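Local coordinates for protein putative peptidase (PDB 5DYN) that probably acts as a clostripain-family (C11) cysteine protease that activates the Bacteroides fragilis toxin by cleavage, represented here by its C-terminal part, at residues B[134-140]-B[238-243]; B[156-162]-B[207-213]; B[121-126]-B[177-181]; B[129-134]-B[167-173]. All blocks are in the same frame, centred on the assembly; numbering follows the deposited sequence.

Contact 1: B[134-140]-B[238-243]; sequences ITGKQNF and WADTGW. With NA (sodium ion), chain G.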
# COMPACT_ATOMS: atom_id res chain seq x y z
N ILE B 134 -16.74 -2.96 22.99
CA ILE B 134 -15.49 -2.67 23.68
C ILE B 134 -15.78 -1.62 24.75
O ILE B 134 -15.48 -0.44 24.59
CB ILE B 134 -14.40 -2.17 22.72
CG1 ILE B 134 -14.30 -3.08 21.49
CG2 ILE B 134 -13.06 -2.08 23.43
CD1 ILE B 134 -13.30 -2.62 20.47
N THR B 135 -16.37 -2.07 25.85
CA THR B 135 -16.83 -1.17 26.91
C THR B 135 -15.75 -0.93 27.96
O THR B 135 -15.80 0.07 28.68
CB THR B 135 -18.09 -1.72 27.58
OG1 THR B 135 -17.86 -3.06 28.05
CG2 THR B 135 -19.25 -1.73 26.60
N GLY B 136 -14.79 -1.85 28.06
CA GLY B 136 -13.72 -1.73 29.03
C GLY B 136 -12.34 -1.60 28.39
O GLY B 136 -12.20 -1.70 27.17
N LYS B 137 -11.33 -1.37 29.22
CA LYS B 137 -9.95 -1.24 28.75
C LYS B 137 -9.12 -2.44 29.17
O LYS B 137 -8.72 -2.57 30.33
CB LYS B 137 -9.32 0.05 29.28
CG LYS B 137 -7.87 0.26 28.86
CD LYS B 137 -7.37 1.63 29.28
CE LYS B 137 -5.89 1.80 28.96
NZ LYS B 137 -5.37 3.10 29.47
N GLN B 138 -8.84 -3.32 28.21
CA GLN B 138 -8.20 -4.60 28.50
C GLN B 138 -7.66 -5.24 27.22
O GLN B 138 -8.28 -5.13 26.16
CB GLN B 138 -9.20 -5.53 29.19
CG GLN B 138 -8.76 -6.98 29.30
CD GLN B 138 -9.78 -7.84 30.01
OE1 GLN B 138 -9.64 -8.14 31.19
NE2 GLN B 138 -10.82 -8.25 29.28
N ASN B 139 -6.50 -5.90 27.32
CA ASN B 139 -5.96 -6.66 26.21
C ASN B 139 -6.98 -7.66 25.67
O ASN B 139 -7.69 -8.31 26.43
CB ASN B 139 -4.68 -7.39 26.61
CG ASN B 139 -3.47 -6.48 26.60
OD1 ASN B 139 -3.46 -5.45 25.93
ND2 ASN B 139 -2.43 -6.86 27.34
N PHE B 140 -7.04 -7.77 24.34
CA PHE B 140 -8.02 -8.63 23.70
C PHE B 140 -7.54 -10.08 23.61
O PHE B 140 -6.34 -10.35 23.65
CB PHE B 140 -8.34 -8.10 22.30
CG PHE B 140 -8.99 -6.74 22.29
CD1 PHE B 140 -8.24 -5.58 22.43
CD2 PHE B 140 -10.37 -6.62 22.15
CE1 PHE B 140 -8.84 -4.34 22.42
CE2 PHE B 140 -10.98 -5.38 22.14
CZ PHE B 140 -10.21 -4.23 22.28
N TRP B 238 -13.62 4.13 17.91
CA TRP B 238 -12.60 3.84 18.91
C TRP B 238 -12.60 4.85 20.05
O TRP B 238 -12.34 4.49 21.20
CB TRP B 238 -11.21 3.79 18.27
CG TRP B 238 -10.82 2.43 17.77
CD1 TRP B 238 -10.59 2.07 16.47
CD2 TRP B 238 -10.61 1.25 18.55
NE1 TRP B 238 -10.26 0.74 16.40
CE2 TRP B 238 -10.26 0.21 17.66
CE3 TRP B 238 -10.69 0.97 19.92
CZ2 TRP B 238 -9.99 -1.08 18.10
CZ3 TRP B 238 -10.42 -0.32 20.35
CH2 TRP B 238 -10.08 -1.33 19.44
N ALA B 239 -12.90 6.10 19.74
CA ALA B 239 -12.94 7.17 20.74
C ALA B 239 -13.99 6.90 21.81
O ALA B 239 -13.87 7.37 22.95
CB ALA B 239 -13.19 8.52 20.08
N ASP B 240 -15.02 6.15 21.45
CA ASP B 240 -16.12 5.87 22.36
C ASP B 240 -16.01 4.49 23.02
O ASP B 240 -16.94 4.05 23.70
CB ASP B 240 -17.46 5.99 21.62
CG ASP B 240 -17.69 7.38 21.08
OD1 ASP B 240 -17.34 8.36 21.77
OD2 ASP B 240 -18.22 7.50 19.95
N THR B 241 -14.89 3.80 22.81
CA THR B 241 -14.66 2.52 23.48
C THR B 241 -14.09 2.76 24.87
O THR B 241 -13.67 3.87 25.20
CB THR B 241 -13.69 1.61 22.68
OG1 THR B 241 -12.41 2.24 22.58
CG2 THR B 241 -14.23 1.32 21.29
N GLY B 242 -14.07 1.71 25.68
CA GLY B 242 -13.51 1.80 27.02
C GLY B 242 -12.02 2.06 27.03
O GLY B 242 -11.45 2.47 28.04
N TRP B 243 -11.38 1.82 25.89
CA TRP B 243 -9.94 2.05 25.75
C TRP B 243 -9.59 3.53 25.71
O TRP B 243 -8.48 3.92 26.08
CB TRP B 243 -9.41 1.37 24.48
CG TRP B 243 -8.86 0.00 24.72
CD1 TRP B 243 -9.52 -1.18 24.62
CD2 TRP B 243 -7.52 -0.32 25.11
NE1 TRP B 243 -8.68 -2.22 24.92
CE2 TRP B 243 -7.44 -1.72 25.23
CE3 TRP B 243 -6.38 0.44 25.38
CZ2 TRP B 243 -6.27 -2.37 25.59
CZ3 TRP B 243 -5.21 -0.21 25.74
CH2 TRP B 243 -5.17 -1.60 25.84
NA NA G . -9.48 0.29 13.57
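Gly242 N donates to Ile134 O over 2.8 Å, and the two irregular segments come together at a pair of glycines, with the CA atoms of Gly136 and Gly242 4.1 Å apart. Gly242 CA also lies 3.3 Å from Thr135 O in a CA-H...O contact, evidence of how closely the backbones run. The indole of Trp243 fills the curve of 134-140. Lys137 crosses it at about a right angle: CG lies over one face, 3.9 Å from the centroid of the six-membered ring, and the extended chain beyond it carries CE on past CZ3. At the indole edge NE1 donates to Gln138 O (3.2 Å), a bent bond of 136° that reaches the carbonyl from above its plane, while Ile134 CG2 sits in the ring plane near CD1. Phe140 is almost parallel to the five-membered ring (11°) but slid so far that the two barely overlap. Ile134 CD1 extends to Trp238 CH2 (3.6 Å), on an indole whose NE1 lies 3.0 Å from a sodium ion shared with Thr213, Tyr227 and Trp232. The contact lies beyond helix 231-236 and against the first residues of helix 130-133, where Trp238 and Thr241 pack on Leu130, with Phe163 of helix 160-167 on Ile134 and Trp238.

Contact 2: B[156-162]-B[207-213]; sequences YYYDLDR and DAKGLST. With NA (sodium ion), chain J; NA (sodium ion), chain I; NA (sodium ion), chain G.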
# COMPACT_ATOMS: atom_id res chain seq x y z
N TYR B 156 1.76 -4.99 14.93
CA TYR B 156 0.95 -3.80 14.65
C TYR B 156 -0.37 -4.09 13.95
O TYR B 156 -1.38 -3.47 14.23
CB TYR B 156 1.74 -2.81 13.80
CG TYR B 156 2.94 -2.19 14.46
CD1 TYR B 156 3.06 -2.16 15.85
CD2 TYR B 156 3.96 -1.63 13.70
CE1 TYR B 156 4.17 -1.59 16.45
CE2 TYR B 156 5.07 -1.06 14.29
CZ TYR B 156 5.17 -1.04 15.67
OH TYR B 156 6.27 -0.46 16.25
N TYR B 157 -0.35 -5.04 13.01
CA TYR B 157 -1.45 -5.17 12.07
C TYR B 157 -2.20 -6.49 12.20
O TYR B 157 -1.62 -7.57 12.04
CB TYR B 157 -0.92 -5.02 10.64
CG TYR B 157 0.11 -3.92 10.50
CD1 TYR B 157 -0.28 -2.59 10.43
CD2 TYR B 157 1.47 -4.21 10.45
CE1 TYR B 157 0.65 -1.58 10.32
CE2 TYR B 157 2.41 -3.21 10.33
CZ TYR B 157 2.00 -1.89 10.27
OH TYR B 157 2.93 -0.89 10.15
N TYR B 158 -3.49 -6.40 12.48
CA TYR B 158 -4.37 -7.56 12.53
C TYR B 158 -5.46 -7.44 11.48
O TYR B 158 -5.78 -6.35 11.03
CB TYR B 158 -5.00 -7.71 13.91
CG TYR B 158 -4.04 -8.12 14.99
CD1 TYR B 158 -3.28 -7.17 15.67
CD2 TYR B 158 -3.89 -9.46 15.35
CE1 TYR B 158 -2.40 -7.55 16.67
CE2 TYR B 158 -3.02 -9.84 16.35
CZ TYR B 158 -2.27 -8.88 17.01
OH TYR B 158 -1.40 -9.25 18.00
N ASP B 159 -6.04 -8.57 11.09
CA ASP B 159 -7.13 -8.56 10.12
C ASP B 159 -8.38 -7.91 10.72
O ASP B 159 -8.87 -8.35 11.76
CB ASP B 159 -7.44 -9.97 9.64
CG ASP B 159 -8.50 -10.00 8.57
OD1 ASP B 159 -8.18 -9.69 7.40
OD2 ASP B 159 -9.67 -10.32 8.90
N LEU B 160 -8.87 -6.87 10.06
CA LEU B 160 -10.01 -6.11 10.56
C LEU B 160 -11.27 -6.96 10.68
O LEU B 160 -11.96 -6.93 11.71
CB LEU B 160 -10.28 -4.90 9.66
CG LEU B 160 -11.55 -4.10 9.96
CD1 LEU B 160 -11.45 -3.43 11.32
CD2 LEU B 160 -11.81 -3.06 8.87
N ASP B 161 -11.57 -7.72 9.63
CA ASP B 161 -12.78 -8.53 9.61
C ASP B 161 -12.80 -9.58 10.72
O ASP B 161 -13.81 -9.76 11.39
CB ASP B 161 -12.93 -9.22 8.25
CG ASP B 161 -14.05 -10.24 8.24
OD1 ASP B 161 -15.21 -9.83 8.05
OD2 ASP B 161 -13.76 -11.44 8.42
N ARG B 162 -11.68 -10.27 10.91
CA ARG B 162 -11.60 -11.30 11.94
C ARG B 162 -11.66 -10.70 13.34
O ARG B 162 -12.15 -11.34 14.28
CB ARG B 162 -10.33 -12.13 11.77
CG ARG B 162 -10.32 -13.01 10.52
CD ARG B 162 -11.37 -14.11 10.60
NE ARG B 162 -12.68 -13.67 10.16
CZ ARG B 162 -13.79 -14.40 10.24
NH1 ARG B 162 -13.75 -15.62 10.75
NH2 ARG B 162 -14.94 -13.91 9.81
N ASP B 207 -9.31 -17.36 6.43
CA ASP B 207 -10.46 -16.49 6.65
C ASP B 207 -10.08 -15.02 6.74
O ASP B 207 -10.92 -14.16 6.99
CB ASP B 207 -11.22 -16.92 7.92
CG ASP B 207 -10.33 -16.96 9.15
OD1 ASP B 207 -9.17 -16.50 9.08
OD2 ASP B 207 -10.81 -17.44 10.20
N ALA B 208 -8.79 -14.72 6.55
CA ALA B 208 -8.35 -13.34 6.47
C ALA B 208 -8.93 -12.69 5.21
O ALA B 208 -9.15 -13.37 4.20
CB ALA B 208 -6.83 -13.26 6.47
N LYS B 209 -9.17 -11.39 5.26
CA LYS B 209 -9.83 -10.72 4.15
C LYS B 209 -8.92 -9.71 3.45
O LYS B 209 -9.29 -9.16 2.40
CB LYS B 209 -11.11 -10.03 4.63
CG LYS B 209 -12.10 -10.96 5.32
CD LYS B 209 -12.40 -12.20 4.48
CE LYS B 209 -13.62 -12.95 5.02
NZ LYS B 209 -13.45 -13.36 6.44
N GLY B 210 -7.75 -9.46 4.02
CA GLY B 210 -6.73 -8.67 3.34
C GLY B 210 -6.63 -7.19 3.67
O GLY B 210 -5.90 -6.46 3.01
N LEU B 211 -7.36 -6.75 4.69
CA LEU B 211 -7.28 -5.37 5.14
C LEU B 211 -6.95 -5.34 6.62
O LEU B 211 -7.68 -5.92 7.43
CB LEU B 211 -8.58 -4.61 4.86
CG LEU B 211 -8.57 -3.11 5.16
CD1 LEU B 211 -7.63 -2.37 4.22
CD2 LEU B 211 -9.98 -2.53 5.09
N SER B 212 -5.86 -4.67 6.98
CA SER B 212 -5.40 -4.70 8.36
C SER B 212 -6.01 -3.60 9.21
O SER B 212 -6.54 -2.61 8.69
CB SER B 212 -3.87 -4.60 8.42
OG SER B 212 -3.46 -3.27 8.20
N THR B 213 -5.92 -3.78 10.52
CA THR B 213 -6.33 -2.76 11.48
C THR B 213 -5.37 -2.76 12.66
O THR B 213 -4.67 -3.74 12.90
CB THR B 213 -7.75 -3.01 12.00
OG1 THR B 213 -8.12 -1.95 12.89
CG2 THR B 213 -7.83 -4.34 12.74
NA NA J . -0.94 -3.48 7.22
NA NA I . -7.82 -15.49 11.19
NA NA G . -9.48 0.29 13.57
O HOH W 1 -9.71 -7.56 7.06
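The guanidinium of Arg162 and the carboxylate of Asp207 meet with their planes 50° apart, NH1 making a weak salt bridge to OD2 at 3.5 Å, whereas Asp161 OD2 lies at the guanidinium edge and in its plane. Farther along, the Tyr157 ring carries Tyr156 CB over the centre of one face; the Tyr157 OH is hydrogen-bonded to Glu120 of the other chain of the assembly. These groups flank a short two-stranded antiparallel sheet, 158-159 with 212-213, whose first strand leads straight into helix 160-167. Tyr158 and Thr213 form its hydrogen-bonded pair: Tyr158 N reaches Thr213 O over 2.9 Å at a nearly straight 176°. Past the non-hydrogen-bonded pair Asp159-Ser212, Leu160 N donates to Leu211 O (3.0 Å). Asp159 is the N-cap. With CG anti to the backbone N (chi1 -177°) and beside the carbonyl carbon, the carboxylate is carried forward to the helix start, where OD2 accepts from Arg162 N at 2.8 Å, while OD1 receives Lys209 N at 2.9 Å from above the carboxylate plane and a bond from Tyr148. Asp161 OD2 is gripped by three donors: NE and NH2 of Arg162 side-on, and Lys209 NZ at 2.8 Å from above the plane. This gathering of two cations on one oxygen probably favours the ionised carboxylate; OD1 is held by Tyr174. Asp207 OD1 and Ser212 OG bind two separate sodium ions. Thr213 OG1 binds a third, 2.7 Å away, with its CB against Leu160 CD1.

Contact 3: B[121-126]-B[177-181]; sequences NLAVAT and WREAF. With NA (sodium ion), chain H.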
# COMPACT_ATOMS: atom_id res chain seq x y z
N ASN B 121 -18.55 4.54 4.44
CA ASN B 121 -19.60 3.62 4.86
C ASN B 121 -19.08 2.62 5.89
O ASN B 121 -19.78 2.24 6.83
CB ASN B 121 -20.19 2.86 3.67
CG ASN B 121 -20.94 3.76 2.70
OD1 ASN B 121 -21.30 4.89 3.04
ND2 ASN B 121 -21.18 3.26 1.50
N LEU B 122 -17.83 2.20 5.71
CA LEU B 122 -17.20 1.25 6.61
C LEU B 122 -16.97 1.86 7.99
O LEU B 122 -17.19 1.21 9.01
CB LEU B 122 -15.87 0.75 6.03
CG LEU B 122 -15.19 -0.38 6.79
CD1 LEU B 122 -16.11 -1.58 6.92
CD2 LEU B 122 -13.88 -0.77 6.11
N ALA B 123 -16.54 3.12 8.01
CA ALA B 123 -16.34 3.85 9.26
C ALA B 123 -17.65 3.98 10.03
O ALA B 123 -17.67 3.87 11.26
CB ALA B 123 -15.74 5.22 8.98
N VAL B 124 -18.74 4.22 9.31
CA VAL B 124 -20.06 4.28 9.92
C VAL B 124 -20.41 2.93 10.52
O VAL B 124 -20.81 2.83 11.68
CB VAL B 124 -21.15 4.70 8.91
CG1 VAL B 124 -22.52 4.65 9.55
CG2 VAL B 124 -20.86 6.09 8.36
N ALA B 125 -20.26 1.88 9.71
CA ALA B 125 -20.55 0.52 10.14
C ALA B 125 -19.74 0.14 11.38
O ALA B 125 -20.27 -0.47 12.31
CB ALA B 125 -20.26 -0.46 9.02
N THR B 126 -18.47 0.50 11.38
CA THR B 126 -17.57 0.15 12.48
C THR B 126 -17.94 0.91 13.75
O THR B 126 -17.83 0.37 14.85
CB THR B 126 -16.11 0.44 12.11
OG1 THR B 126 -15.81 -0.15 10.83
CG2 THR B 126 -15.18 -0.14 13.15
N TRP B 177 -22.24 -5.48 9.85
CA TRP B 177 -20.94 -4.88 9.58
C TRP B 177 -20.30 -5.53 8.36
O TRP B 177 -19.71 -4.84 7.52
CB TRP B 177 -20.02 -5.01 10.79
CG TRP B 177 -18.67 -4.43 10.57
CD1 TRP B 177 -18.27 -3.15 10.85
CD2 TRP B 177 -17.52 -5.09 10.02
NE1 TRP B 177 -16.95 -2.98 10.51
CE2 TRP B 177 -16.47 -4.15 9.99
CE3 TRP B 177 -17.29 -6.38 9.54
CZ2 TRP B 177 -15.20 -4.47 9.51
CZ3 TRP B 177 -16.02 -6.69 9.06
CH2 TRP B 177 -15.00 -5.74 9.05
N ARG B 178 -20.42 -6.85 8.27
CA ARG B 178 -19.85 -7.62 7.17
C ARG B 178 -20.41 -7.18 5.82
O ARG B 178 -19.70 -7.23 4.80
CB ARG B 178 -20.11 -9.11 7.39
CG ARG B 178 -19.65 -10.00 6.27
CD ARG B 178 -18.16 -9.86 6.01
NE ARG B 178 -17.72 -10.78 4.97
CZ ARG B 178 -17.33 -12.03 5.20
NH1 ARG B 178 -17.33 -12.51 6.44
NH2 ARG B 178 -16.95 -12.80 4.19
N GLU B 179 -21.67 -6.75 5.80
CA GLU B 179 -22.30 -6.25 4.59
C GLU B 179 -21.56 -5.02 4.07
O GLU B 179 -21.34 -4.87 2.87
CB GLU B 179 -23.77 -5.92 4.83
CG GLU B 179 -24.66 -7.14 5.03
CD GLU B 179 -26.14 -6.79 5.11
OE1 GLU B 179 -26.49 -5.83 5.84
OE2 GLU B 179 -26.94 -7.46 4.43
N ALA B 180 -21.19 -4.14 4.99
CA ALA B 180 -20.49 -2.91 4.63
C ALA B 180 -19.05 -3.19 4.22
O ALA B 180 -18.51 -2.52 3.34
CB ALA B 180 -20.53 -1.92 5.78
N PHE B 181 -18.44 -4.19 4.85
CA PHE B 181 -17.05 -4.53 4.57
C PHE B 181 -16.91 -5.24 3.23
O PHE B 181 -15.91 -5.07 2.53
CB PHE B 181 -16.47 -5.40 5.68
CG PHE B 181 -15.03 -5.78 5.46
CD1 PHE B 181 -14.01 -4.89 5.76
CD2 PHE B 181 -14.70 -7.02 4.94
CE1 PHE B 181 -12.68 -5.24 5.55
CE2 PHE B 181 -13.38 -7.37 4.72
CZ PHE B 181 -12.37 -6.48 5.03
NA NA H . -19.22 -0.13 2.61
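Trp177 and Thr126 join two helices, 119-127 and 172-182, that pack as an antiparallel pair: the short segments have axes 9.0 Å apart, with directions at 165°. From Trp177 CB the chain runs with CG anti to the backbone N, which carries the indole along the flank of the partner helix. CD1 meets Ala125 C at 3.6 Å, at the ring edge. NE1 then donates to Thr126 OG1, 3.1 Å away and in the ring plane, a straight bond of 166°. The same hydroxyl passes its hydrogen on to Leu122 O (2.7 Å), so its rotation is fixed from two sides and the buried indole N-H is satisfied. At the six-membered ring, Leu122 CD1 comes obliquely to CE2 and CZ2, 4.0 Å from CZ2, while Phe181 CB lies over one indole face, offset toward the rim. Leu122 CD1 also touches Phe181 CB, so this branch sits between Trp177 and Phe181. Where the helices face each other directly the methyls meet, Ala125 CB lying 3.6 Å from Ala180 CB. Trp232 of helix 231-236 packs on Leu122 and Thr126. Beyond the alanines, the carbonyl oxygen of Ala180 binds a sodium ion at 2.6 Å, with Glu118 as a further ligand.

Contact 4: B[129-134]-B[167-173]; sequences VLPRYI and ITAGNGD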
# COMPACT_ATOMS: atom_id res chain seq x y z
N VAL B 129 -20.33 -0.72 15.97
CA VAL B 129 -19.85 -1.94 16.61
C VAL B 129 -18.94 -1.68 17.81
O VAL B 129 -19.20 -2.15 18.92
CB VAL B 129 -19.09 -2.84 15.62
CG1 VAL B 129 -18.47 -4.03 16.33
CG2 VAL B 129 -20.01 -3.29 14.49
N LEU B 130 -17.87 -0.92 17.57
CA LEU B 130 -16.78 -0.76 18.53
C LEU B 130 -17.18 -0.29 19.94
O LEU B 130 -16.77 -0.91 20.92
CB LEU B 130 -15.73 0.20 17.95
CG LEU B 130 -14.54 -0.45 17.25
CD1 LEU B 130 -14.97 -1.65 16.42
CD2 LEU B 130 -13.81 0.57 16.38
N PRO B 131 -17.95 0.81 20.07
CA PRO B 131 -18.28 1.23 21.44
C PRO B 131 -19.14 0.20 22.16
O PRO B 131 -19.04 0.03 23.37
CB PRO B 131 -19.06 2.53 21.24
CG PRO B 131 -18.75 2.97 19.85
CD PRO B 131 -18.55 1.71 19.07
N ARG B 132 -19.96 -0.49 21.39
CA ARG B 132 -20.94 -1.44 21.91
C ARG B 132 -20.29 -2.73 22.42
O ARG B 132 -20.80 -3.37 23.35
CB ARG B 132 -21.96 -1.75 20.82
CG ARG B 132 -23.15 -2.59 21.24
CD ARG B 132 -24.25 -2.46 20.20
NE ARG B 132 -25.15 -3.61 20.17
CZ ARG B 132 -26.09 -3.79 19.25
NH1 ARG B 132 -26.26 -2.89 18.29
NH2 ARG B 132 -26.86 -4.87 19.29
N TYR B 133 -19.16 -3.11 21.82
CA TYR B 133 -18.52 -4.38 22.15
C TYR B 133 -17.15 -4.21 22.80
O TYR B 133 -16.48 -5.19 23.10
CB TYR B 133 -18.40 -5.25 20.90
CG TYR B 133 -19.72 -5.80 20.43
CD1 TYR B 133 -20.50 -5.10 19.52
CD2 TYR B 133 -20.20 -7.01 20.90
CE1 TYR B 133 -21.71 -5.59 19.08
CE2 TYR B 133 -21.42 -7.52 20.48
CZ TYR B 133 -22.17 -6.80 19.57
OH TYR B 133 -23.38 -7.29 19.14
N ILE B 134 -16.74 -2.96 22.99
CA ILE B 134 -15.49 -2.67 23.68
C ILE B 134 -15.78 -1.62 24.75
O ILE B 134 -15.48 -0.44 24.59
CB ILE B 134 -14.40 -2.17 22.72
CG1 ILE B 134 -14.30 -3.08 21.49
CG2 ILE B 134 -13.06 -2.08 23.43
CD1 ILE B 134 -13.30 -2.62 20.47
N ILE B 167 -14.91 -9.90 18.44
CA ILE B 167 -15.55 -9.12 19.50
C ILE B 167 -17.07 -9.19 19.45
O ILE B 167 -17.74 -8.92 20.44
CB ILE B 167 -15.10 -7.65 19.45
CG1 ILE B 167 -15.64 -6.97 18.18
CG2 ILE B 167 -13.59 -7.55 19.51
CD1 ILE B 167 -15.29 -5.50 18.10
N THR B 168 -17.61 -9.56 18.29
CA THR B 168 -19.06 -9.72 18.16
C THR B 168 -19.46 -11.19 18.18
O THR B 168 -20.63 -11.52 18.03
CB THR B 168 -19.59 -9.09 16.86
OG1 THR B 168 -19.06 -9.79 15.73
CG2 THR B 168 -19.21 -7.62 16.77
N ALA B 169 -18.47 -12.07 18.35
CA ALA B 169 -18.69 -13.51 18.34
C ALA B 169 -19.46 -13.95 17.10
O ALA B 169 -20.21 -14.92 17.13
CB ALA B 169 -19.42 -13.95 19.60
N GLY B 170 -19.28 -13.21 16.01
CA GLY B 170 -19.96 -13.48 14.76
C GLY B 170 -21.47 -13.43 14.84
O GLY B 170 -22.16 -14.17 14.13
N ASN B 171 -22.01 -12.56 15.68
CA ASN B 171 -23.46 -12.47 15.83
C ASN B 171 -24.10 -11.68 14.69
O ASN B 171 -23.51 -11.51 13.63
CB ASN B 171 -23.85 -11.86 17.18
CG ASN B 171 -23.33 -10.45 17.38
OD1 ASN B 171 -22.87 -9.80 16.44
ND2 ASN B 171 -23.39 -9.96 18.61
N GLY B 172 -25.31 -11.18 14.93
CA GLY B 172 -26.05 -10.44 13.92
C GLY B 172 -25.43 -9.09 13.62
O GLY B 172 -25.59 -8.56 12.52
N ASP B 173 -24.73 -8.52 14.60
CA ASP B 173 -24.04 -7.25 14.40
C ASP B 173 -22.86 -7.42 13.46
O ASP B 173 -22.51 -6.50 12.72
CB ASP B 173 -23.56 -6.67 15.73
CG ASP B 173 -24.68 -6.02 16.51
OD1 ASP B 173 -25.71 -5.69 15.89
OD2 ASP B 173 -24.53 -5.84 17.74
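The turn that leads from helix 160-167 into helix 172-182 receives Tyr133, at the end of helix 130-133, whose ring offers one face to Thr168 and whose hydroxyl reaches Asn171 and Asp173. Thr168 CG2 stands almost exactly above the ring centre, 3.9 Å from the centroid and 9° off the normal, a CH-pi contact. Asn171 ND2 donates to Tyr133 OH over 2.7 Å at 151°, with the hydroxyl oxygen a little tilted from the amide plane. Asp173 OD2 comes to the ring edge, in plane, and accepts from the same OH; the modelled separation is so short that its exact value is doubtful. Arg132 approaches OD2 differently. Its extended chain brings one guanidinium face up to OD2, the carboxylate plane standing nearly upright on it (86°), with NH2 3.0 Å from OD2; no N-H points at the oxygen, so the salt bridge rests on charge alone. The turn itself is a type I' beta turn from Thr168 to Asn171 that overlaps the Schellman motif ending helix 160-167, in which Ala169 has positive phi. Asn171 N returns to Thr168 O at 2.9 Å, and Asn171, the N-cap of helix 172-182, accepts weakly through OD1 from Asp173 N and also bonds Tyr174 N. Its amide therefore serves the helix start with its oxygen and Tyr133 with its nitrogen. On the apolar side Ile167 CD1 is ringed by Val129 CG1 (3.9 Å), Leu130 CD1, Tyr133 CB and Ile134 CD1. Val129 CG1 also meets Thr168 CG2 at 3.7 Å.

How the contacts relate
From the N terminus, the first halves come in the order contact 3, contact 4, contact 1 and contact 2. Contact 4 closes first, at 167-173, and is nested within the loop that contact 3 closes at 177-181. Contact 2 closes at 207-213, inside the long loop that contact 1 completes at 238-243. Contacts 1 and 2 each cross both contact 3 and contact 4, so the four interlock. Ile134 belongs to both contacts 1 and 4, whose centres are 12 Å apart, and contacts 3 and 4 both use helix 172-182. Asp161 and Lys209 touch that helix from contact 2. One sodium ion connects contacts 1 and 2, tying the C-terminal tail to strand 212-213.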